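Local coordinates for uncharacterized ACR, COG1565 superfamily (Burkholderia thailandensis, PDB 4F3N), which is of unknown function but has the fold of an S-adenosylmethionine-dependent methyltransferase and may methylate arginine residues of proteins, at residues A258-G263 against T274-V279; R181-L186 against V197-A202. All blocks are in the same frame, centred on the assembly; numbering follows the deposited sequence.

Contact 1 (258-263 against 274-279) and contact 2 (181-186 against 197-202) lie on opposite sides of the chain's centre, their own centres 33 Å apart and their nearest atoms about 14 Å apart, so neither touches the other. Contact 2 belongs to the seven-stranded methyltransferase sheet, whose strand order 3-2-1-4-5-7-6 is that of the class I fold. Its Gln182 side chain is about 11 Å from that of Asn214, which together with Thr113 binds S-adenosylhomocysteine in another structure of this protein. Contact 1 lies where strand 271-274 of a separate antiparallel sheet ends, away from those residues, and joins a surface turn to the start of helix 276-288.

Contact 1. Residues A258-G263 against T274-V279; sequences AARLAG and THDAAV
Arg260 reaches across from the type I beta turn Ala259 to Ala262 to meet Thr274 and Asp276. Its CB points toward 274-279, and CG is tucked between the backbone N and the carbonyl carbon. Extended from CG to NE, the chain carries the guanidinium the whole way across. Arg260 NE passes 4.4 Å from Thr274 CG2, and the main contacts begin beyond it. Arg260 NH1 donates to Asp276 OD1 at 2.7 Å, the shortest link of a salt bridge that ties the turn to the first residue of helix 276-288. That bond is short but bent (N-H...O 135°); it uses the syn lone pair of OD1, but OD1 lies 21° out of the guanidinium plane. Arg260 NH1 also makes a weak bond of 3.3 Å to Asp276 OD2. A second weak bond, 3.5 Å, runs from Arg260 NH2 to Asp276 OD2, which sits in plane at the guanidinium edge. The two flat groups are twisted 33° apart, so the pairing is a skewed one in which NH1 makes the closest approach.

Thr274 comes over one face of the guanidinium, its CB 3.9 Å from Arg260 NH2. Its OG1 is close to NH2 as well, but the poor angle excludes a hydrogen bond. On the other branch, Thr274 CG2 meets Leu261 CD2 at 4.1 Å, giving the polar link an apolar neighbour. Asp276 follows His275 at the N-cap; the helix start would probably favour its negative charge too.

Thr274 ends strand 271-274, which bonds through its backbone to Arg223 of strand 223-228 in the antiparallel sheet. Leu261 and Thr274 both rest on Val225 of that neighbouring strand, and Leu261 also packs on Phe252. Helix 276-288 then leaves the sheet, with Val279 lying against Ala345 and Ala349 of helix 343-352.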
ATOM      1  N   ALA A 258      -7.045  24.506  -2.163  1.00 45.14           N
ATOM      2  CA  ALA A 258      -6.288  25.040  -1.024  1.00 43.99           C
ATOM      3  C   ALA A 258      -7.106  24.986   0.281  1.00 43.97           C
ATOM      4  O   ALA A 258      -6.529  24.874   1.375  1.00 43.39           O
ATOM      5  CB  ALA A 258      -5.824  26.463  -1.310  1.00 44.15           C
ATOM      6  N   ALA A 259      -8.436  25.047   0.179  1.00 44.65           N
ATOM      7  CA  ALA A 259      -9.291  25.090   1.376  1.00 44.85           C
ATOM      8  C   ALA A 259      -9.091  23.848   2.235  1.00 44.21           C
ATOM      9  O   ALA A 259      -8.941  23.956   3.463  1.00 45.17           O
ATOM     10  CB  ALA A 259     -10.767  25.250   1.005  1.00 46.84           C
ATOM     11  N   ARG A 260      -9.066  22.677   1.594  1.00 41.75           N
ATOM     12  CA  ARG A 260      -8.868  21.425   2.329  1.00 39.75           C
ATOM     13  C   ARG A 260      -7.554  21.400   3.120  1.00 36.74           C
ATOM     14  O   ARG A 260      -7.423  20.621   4.049  1.00 36.38           O
ATOM     15  CB  ARG A 260      -8.976  20.190   1.417  1.00 40.65           C
ATOM     16  CG  ARG A 260      -7.997  20.159   0.253  1.00 44.04           C
ATOM     17  CD  ARG A 260      -7.855  18.778  -0.398  1.00 45.15           C
ATOM     18  NE  ARG A 260      -6.704  18.747  -1.326  1.00 46.34           N
ATOM     19  CZ  ARG A 260      -6.518  17.852  -2.299  1.00 48.93           C
ATOM     20  NH1 ARG A 260      -7.413  16.891  -2.500  1.00 47.77           N
ATOM     21  NH2 ARG A 260      -5.430  17.920  -3.083  1.00 47.76           N
ATOM     22  N   LEU A 261      -6.586  22.244   2.759  1.00 33.58           N
ATOM     23  CA  LEU A 261      -5.300  22.266   3.457  1.00 32.65           C
ATOM     24  C   LEU A 261      -5.258  23.214   4.663  1.00 34.33           C
ATOM     25  O   LEU A 261      -4.321  23.154   5.475  1.00 32.87           O
ATOM     26  CB  LEU A 261      -4.185  22.604   2.464  1.00 31.12           C
ATOM     27  CG  LEU A 261      -4.072  21.612   1.303  1.00 30.75           C
ATOM     28  CD1 LEU A 261      -3.016  22.068   0.325  1.00 28.49           C
ATOM     29  CD2 LEU A 261      -3.760  20.208   1.802  1.00 30.44           C
ATOM     30  N   ALA A 262      -6.275  24.073   4.790  1.00 36.95           N
ATOM     31  CA  ALA A 262      -6.317  25.103   5.846  1.00 39.59           C
ATOM     32  C   ALA A 262      -6.158  24.528   7.250  1.00 40.54           C
ATOM     33  O   ALA A 262      -5.558  25.171   8.106  1.00 44.25           O
ATOM     34  CB  ALA A 262      -7.611  25.901   5.752  1.00 38.88           C
ATOM     35  N   GLY A 263      -6.679  23.323   7.475  1.00 40.02           N
ATOM     36  CA  GLY A 263      -6.636  22.673   8.782  1.00 39.75           C
ATOM     37  C   GLY A 263      -5.255  22.263   9.277  1.00 40.36           C
ATOM     38  O   GLY A 263      -5.082  21.970  10.468  1.00 40.91           O
ATOM     39  N   THR A 274      -0.702  14.873  -0.564  1.00 11.33           N
ATOM     40  CA  THR A 274      -2.089  14.483  -0.588  1.00 11.20           C
ATOM     41  C   THR A 274      -2.273  13.147  -1.358  1.00 10.63           C
ATOM     42  O   THR A 274      -1.449  12.767  -2.208  1.00 10.02           O
ATOM     43  CB  THR A 274      -3.014  15.583  -1.147  1.00 11.35           C
ATOM     44  OG1 THR A 274      -2.725  15.806  -2.527  1.00 10.45           O
ATOM     45  CG2 THR A 274      -2.806  16.904  -0.372  1.00 11.52           C
ATOM     46  N   HIS A 275      -3.362  12.457  -1.019  1.00 11.41           N
ATOM     47  CA  HIS A 275      -3.614  11.060  -1.414  1.00 11.24           C
ATOM     48  C   HIS A 275      -4.895  10.850  -2.164  1.00 11.51           C
ATOM     49  O   HIS A 275      -5.639   9.894  -1.890  1.00 10.95           O
ATOM     50  CB  HIS A 275      -3.581  10.155  -0.178  1.00 12.70           C
ATOM     51  CG  HIS A 275      -2.387  10.396   0.685  1.00 12.95           C
ATOM     52  ND1 HIS A 275      -2.385  11.337   1.627  1.00 14.19           N
ATOM     53  CD2 HIS A 275      -1.178   9.763   0.748  1.00 14.28           C
ATOM     54  CE1 HIS A 275      -1.203  11.337   2.237  1.00 14.56           C
ATOM     55  NE2 HIS A 275      -0.458  10.379   1.692  1.00 14.63           N
ATOM     56  N   ASP A 276      -5.191  11.739  -3.121  1.00 11.35           N
ATOM     57  CA  ASP A 276      -6.446  11.645  -3.900  1.00 11.58           C
ATOM     58  C   ASP A 276      -6.601  10.262  -4.558  1.00  9.85           C
ATOM     59  O   ASP A 276      -7.721   9.717  -4.575  1.00  9.40           O
ATOM     60  CB  ASP A 276      -6.575  12.742  -4.968  1.00 13.46           C
ATOM     61  CG  ASP A 276      -6.723  14.143  -4.378  1.00 15.75           C
ATOM     62  OD1 ASP A 276      -7.398  14.315  -3.370  1.00 19.64           O
ATOM     63  OD2 ASP A 276      -6.186  15.090  -4.949  1.00 17.95           O
ATOM     64  N   ALA A 277      -5.514   9.690  -5.086  1.00  9.25           N
ATOM     65  CA  ALA A 277      -5.626   8.434  -5.833  1.00  8.64           C
ATOM     66  C   ALA A 277      -5.988   7.292  -4.905  1.00  8.44           C
ATOM     67  O   ALA A 277      -6.801   6.439  -5.243  1.00  8.11           O
ATOM     68  CB  ALA A 277      -4.351   8.107  -6.597  1.00  8.13           C
ATOM     69  N   ALA A 278      -5.353   7.255  -3.753  1.00  8.51           N
ATOM     70  CA  ALA A 278      -5.699   6.239  -2.743  1.00  9.04           C
ATOM     71  C   ALA A 278      -7.112   6.360  -2.228  1.00  9.63           C
ATOM     72  O   ALA A 278      -7.806   5.352  -2.003  1.00  8.92           O
ATOM     73  CB  ALA A 278      -4.689   6.265  -1.586  1.00  8.97           C
ATOM     74  N   VAL A 279      -7.533   7.592  -1.963  1.00  9.63           N
ATOM     75  CA  VAL A 279      -8.901   7.856  -1.568  1.00 10.23           C
ATOM     76  C   VAL A 279      -9.908   7.343  -2.633  1.00  9.73           C
ATOM     77  O   VAL A 279     -10.917   6.672  -2.307  1.00 10.04           O
ATOM     78  CB  VAL A 279      -9.088   9.378  -1.190  1.00 10.65           C
ATOM     79  CG1 VAL A 279     -10.552   9.781  -1.187  1.00 11.56           C
ATOM     80  CG2 VAL A 279      -8.454   9.638   0.176  1.00 11.71           C
TER

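Contact 2. Residues R181-L186 against V197-A202; sequences RQRETL and VRWLDA
Val197 and Leu186 meet tip to tip, with Val197 CG2 3.8 Å from Leu186 CD1. Val197 CG1 is also 3.8 Å from Leu186 CD1, so both branches pack against Leu186. Val197 CG1 also stands 3.6 Å above one face of the Trp199 ring, offset toward its rim.

Arg198 alternates to the far side of the strand, where its NH1 bonds to the carbonyl O of Val197.

Trp199, pointing again toward the helix, buries more surface here than any other residue. Its NE1 donates to Gln182 OE1 at 2.7 Å with an N-H...O angle of 151°. The acceptor lies in the indole plane and the donor in the carbonyl plane, and amide and ring are nearly coplanar, 17° apart. Farther along the ring, Trp199 CZ2 lies 3.8 Å from Leu186 CD1, while Trp199 CH2 packs 3.9 Å from Arg183 CB. The amide is held from its other end too: Gln182 NE2 bonds to the carbonyls of Gly145 and Gly147, the latter in what is probably the glycine-rich turn of a Rossmann-like fold, which fixes which end faces the indole.

After Leu200, Asp201 makes a salt bridge with Arg179, at the start of helix 179-189.

Helix 179-189 runs back over strand 197-200, the short axes antiparallel at 172° and 10.7 Å apart, as the middle element of a beta-alpha-beta unit. Strand 168-172 pairs with 197-200, an outermost strand of the sheet, and its Ile171 touches Gln182, Val197 and Trp199. Helix 150-161 adds Leu156 against both Leu186 and Val197.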
ATOM      1  N   ARG A 181       4.893 -13.906 -12.582  1.00 17.78           N
ATOM      2  CA  ARG A 181       5.649 -14.298 -11.404  1.00 18.55           C
ATOM      3  C   ARG A 181       4.743 -14.834 -10.290  1.00 16.89           C
ATOM      4  O   ARG A 181       5.106 -15.803  -9.612  1.00 16.28           O
ATOM      5  CB  ARG A 181       6.542 -13.163 -10.882  1.00 21.12           C
ATOM      6  CG  ARG A 181       7.458 -13.607  -9.739  1.00 24.37           C
ATOM      7  CD  ARG A 181       8.935 -13.420 -10.056  1.00 29.59           C
ATOM      8  NE  ARG A 181       9.762 -13.472  -8.843  1.00 32.54           N
ATOM      9  CZ  ARG A 181      10.350 -12.426  -8.239  1.00 35.39           C
ATOM     10  NH1 ARG A 181      10.215 -11.178  -8.706  1.00 37.73           N
ATOM     11  NH2 ARG A 181      11.078 -12.630  -7.130  1.00 35.05           N
ATOM     12  N   GLN A 182       3.567 -14.223 -10.107  1.00 15.11           N
ATOM     13  CA  GLN A 182       2.613 -14.691  -9.113  1.00 13.48           C
ATOM     14  C   GLN A 182       2.192 -16.153  -9.369  1.00 13.72           C
ATOM     15  O   GLN A 182       2.150 -16.976  -8.453  1.00 13.11           O
ATOM     16  CB  GLN A 182       1.365 -13.795  -9.101  1.00 13.24           C
ATOM     17  CG  GLN A 182       1.670 -12.386  -8.618  1.00 12.88           C
ATOM     18  CD  GLN A 182       0.581 -11.375  -8.892  1.00 12.82           C
ATOM     19  OE1 GLN A 182      -0.399 -11.660  -9.601  1.00 13.56           O
ATOM     20  NE2 GLN A 182       0.746 -10.155  -8.332  1.00 13.06           N
ATOM     21  N   ARG A 183       1.917 -16.469 -10.632  1.00 13.31           N
ATOM     22  CA  ARG A 183       1.516 -17.809 -11.037  1.00 14.16           C
ATOM     23  C   ARG A 183       2.624 -18.814 -10.739  1.00 14.72           C
ATOM     24  O   ARG A 183       2.365 -19.893 -10.255  1.00 14.11           O
ATOM     25  CB  ARG A 183       1.196 -17.796 -12.546  1.00 14.46           C
ATOM     26  CG  ARG A 183       0.888 -19.142 -13.149  1.00 15.69           C
ATOM     27  CD  ARG A 183       0.400 -18.910 -14.579  1.00 16.46           C
ATOM     28  NE  ARG A 183       0.027 -20.154 -15.199  1.00 17.59           N
ATOM     29  CZ  ARG A 183       0.826 -20.846 -15.999  1.00 17.98           C
ATOM     30  NH1 ARG A 183       2.027 -20.372 -16.319  1.00 18.77           N
ATOM     31  NH2 ARG A 183       0.406 -21.982 -16.522  1.00 19.14           N
ATOM     32  N   GLU A 184       3.868 -18.421 -10.996  1.00 16.32           N
ATOM     33  CA  GLU A 184       5.035 -19.255 -10.695  1.00 18.62           C
ATOM     34  C   GLU A 184       5.155 -19.534  -9.198  1.00 17.97           C
ATOM     35  O   GLU A 184       5.322 -20.679  -8.805  1.00 16.64           O
ATOM     36  CB  GLU A 184       6.308 -18.553 -11.177  1.00 21.95           C
ATOM     37  CG  GLU A 184       7.533 -19.451 -11.185  1.00 25.88           C
ATOM     38  CD  GLU A 184       8.831 -18.697 -11.436  1.00 30.12           C
ATOM     39  OE1 GLU A 184       8.816 -17.446 -11.608  1.00 31.53           O
ATOM     40  OE2 GLU A 184       9.890 -19.369 -11.422  1.00 35.65           O
ATOM     41  N   THR A 185       5.003 -18.479  -8.390  1.00 16.76           N
ATOM     42  CA  THR A 185       5.080 -18.560  -6.923  1.00 15.83           C
ATOM     43  C   THR A 185       3.978 -19.490  -6.398  1.00 15.03           C
ATOM     44  O   THR A 185       4.227 -20.378  -5.594  1.00 15.85           O
ATOM     45  CB  THR A 185       4.929 -17.163  -6.282  1.00 15.12           C
ATOM     46  OG1 THR A 185       6.008 -16.315  -6.687  1.00 14.80           O
ATOM     47  CG2 THR A 185       4.890 -17.227  -4.756  1.00 14.96           C
ATOM     48  N   LEU A 186       2.763 -19.288  -6.872  1.00 14.88           N
ATOM     49  CA  LEU A 186       1.638 -20.137  -6.453  1.00 15.20           C
ATOM     50  C   LEU A 186       1.827 -21.605  -6.848  1.00 16.31           C
ATOM     51  O   LEU A 186       1.449 -22.512  -6.110  1.00 16.17           O
ATOM     52  CB  LEU A 186       0.321 -19.591  -7.030  1.00 14.24           C
ATOM     53  CG  LEU A 186      -0.186 -18.353  -6.315  1.00 14.17           C
ATOM     54  CD1 LEU A 186      -1.087 -17.520  -7.225  1.00 13.88           C
ATOM     55  CD2 LEU A 186      -0.941 -18.693  -5.036  1.00 13.52           C
ATOM     56  N   VAL A 197      -7.000 -19.873  -8.120  1.00 12.63           N
ATOM     57  CA  VAL A 197      -6.605 -18.478  -8.328  1.00 11.93           C
ATOM     58  C   VAL A 197      -7.029 -18.007  -9.714  1.00 12.29           C
ATOM     59  O   VAL A 197      -6.870 -18.742 -10.712  1.00 12.45           O
ATOM     60  CB  VAL A 197      -5.090 -18.288  -8.117  1.00 11.94           C
ATOM     61  CG1 VAL A 197      -4.692 -16.847  -8.344  1.00 11.09           C
ATOM     62  CG2 VAL A 197      -4.677 -18.761  -6.711  1.00 11.43           C
ATOM     63  N   ARG A 198      -7.612 -16.816  -9.797  1.00 12.09           N
ATOM     64  CA  ARG A 198      -7.923 -16.208 -11.074  1.00 12.87           C
ATOM     65  C   ARG A 198      -7.433 -14.781 -11.046  1.00 12.39           C
ATOM     66  O   ARG A 198      -7.457 -14.122  -9.973  1.00 11.97           O
ATOM     67  CB  ARG A 198      -9.429 -16.252 -11.354  1.00 14.48           C
ATOM     68  CG  ARG A 198      -9.990 -17.650 -11.591  1.00 16.46           C
ATOM     69  CD  ARG A 198      -9.473 -18.245 -12.884  1.00 17.79           C
ATOM     70  NE  ARG A 198     -10.056 -19.565 -13.135  1.00 20.18           N
ATOM     71  CZ  ARG A 198      -9.616 -20.706 -12.611  1.00 21.16           C
ATOM     72  NH1 ARG A 198      -8.578 -20.735 -11.782  1.00 20.65           N
ATOM     73  NH2 ARG A 198     -10.224 -21.860 -12.928  1.00 22.12           N
ATOM     74  N   TRP A 199      -6.984 -14.280 -12.189  1.00 11.17           N
ATOM     75  CA  TRP A 199      -6.504 -12.921 -12.290  1.00 11.37           C
ATOM     76  C   TRP A 199      -7.483 -12.032 -13.039  1.00 12.55           C
ATOM     77  O   TRP A 199      -8.099 -12.443 -14.028  1.00 12.60           O
ATOM     78  CB  TRP A 199      -5.165 -12.915 -13.008  1.00 11.03           C
ATOM     79  CG  TRP A 199      -4.011 -13.381 -12.159  1.00 10.61           C
ATOM     80  CD1 TRP A 199      -3.094 -12.587 -11.437  1.00 10.46           C
ATOM     81  CD2 TRP A 199      -3.596 -14.766 -11.874  1.00 10.27           C
ATOM     82  NE1 TRP A 199      -2.204 -13.367 -10.779  1.00 10.40           N
ATOM     83  CE2 TRP A 199      -2.432 -14.676 -11.009  1.00 10.22           C
ATOM     84  CE3 TRP A 199      -4.044 -16.019 -12.280  1.00 10.48           C
ATOM     85  CZ2 TRP A 199      -1.759 -15.795 -10.565  1.00 10.33           C
ATOM     86  CZ3 TRP A 199      -3.376 -17.151 -11.808  1.00 10.64           C
ATOM     87  CH2 TRP A 199      -2.252 -17.029 -10.959  1.00 10.52           C
ATOM     88  N   LEU A 200      -7.624 -10.812 -12.532  1.00 13.26           N
ATOM     89  CA  LEU A 200      -8.526  -9.809 -13.079  1.00 14.58           C
ATOM     90  C   LEU A 200      -7.757  -8.618 -13.611  1.00 15.07           C
ATOM     91  O   LEU A 200      -6.746  -8.242 -13.036  1.00 14.10           O
ATOM     92  CB  LEU A 200      -9.445  -9.318 -11.971  1.00 15.13           C
ATOM     93  CG  LEU A 200     -10.290 -10.335 -11.233  1.00 16.32           C
ATOM     94  CD1 LEU A 200     -11.048  -9.624 -10.132  1.00 17.49           C
ATOM     95  CD2 LEU A 200     -11.245 -11.064 -12.181  1.00 17.65           C
ATOM     96  N   ASP A 201      -8.283  -7.996 -14.670  1.00 15.97           N
ATOM     97  CA  ASP A 201      -7.655  -6.838 -15.267  1.00 18.47           C
ATOM     98  C   ASP A 201      -8.143  -5.516 -14.621  1.00 18.79           C
ATOM     99  O   ASP A 201      -7.533  -4.463 -14.828  1.00 19.19           O
ATOM    100  CB  ASP A 201      -7.972  -6.782 -16.756  1.00 19.85           C
ATOM    101  CG  ASP A 201      -7.408  -7.982 -17.515  1.00 21.48           C
ATOM    102  OD1 ASP A 201      -6.615  -8.721 -16.924  1.00 22.36           O
ATOM    103  OD2 ASP A 201      -7.751  -8.179 -18.694  1.00 24.64           O
ATOM    104  N   ALA A 202      -9.238  -5.579 -13.883  1.00 19.08           N
ATOM    105  CA  ALA A 202      -9.819  -4.400 -13.234  1.00 19.78           C
ATOM    106  C   ALA A 202     -10.676  -4.831 -12.064  1.00 19.33           C
ATOM    107  O   ALA A 202     -11.071  -5.982 -11.986  1.00 19.05           O
ATOM    108  CB  ALA A 202     -10.648  -3.619 -14.231  1.00 21.16           C
TER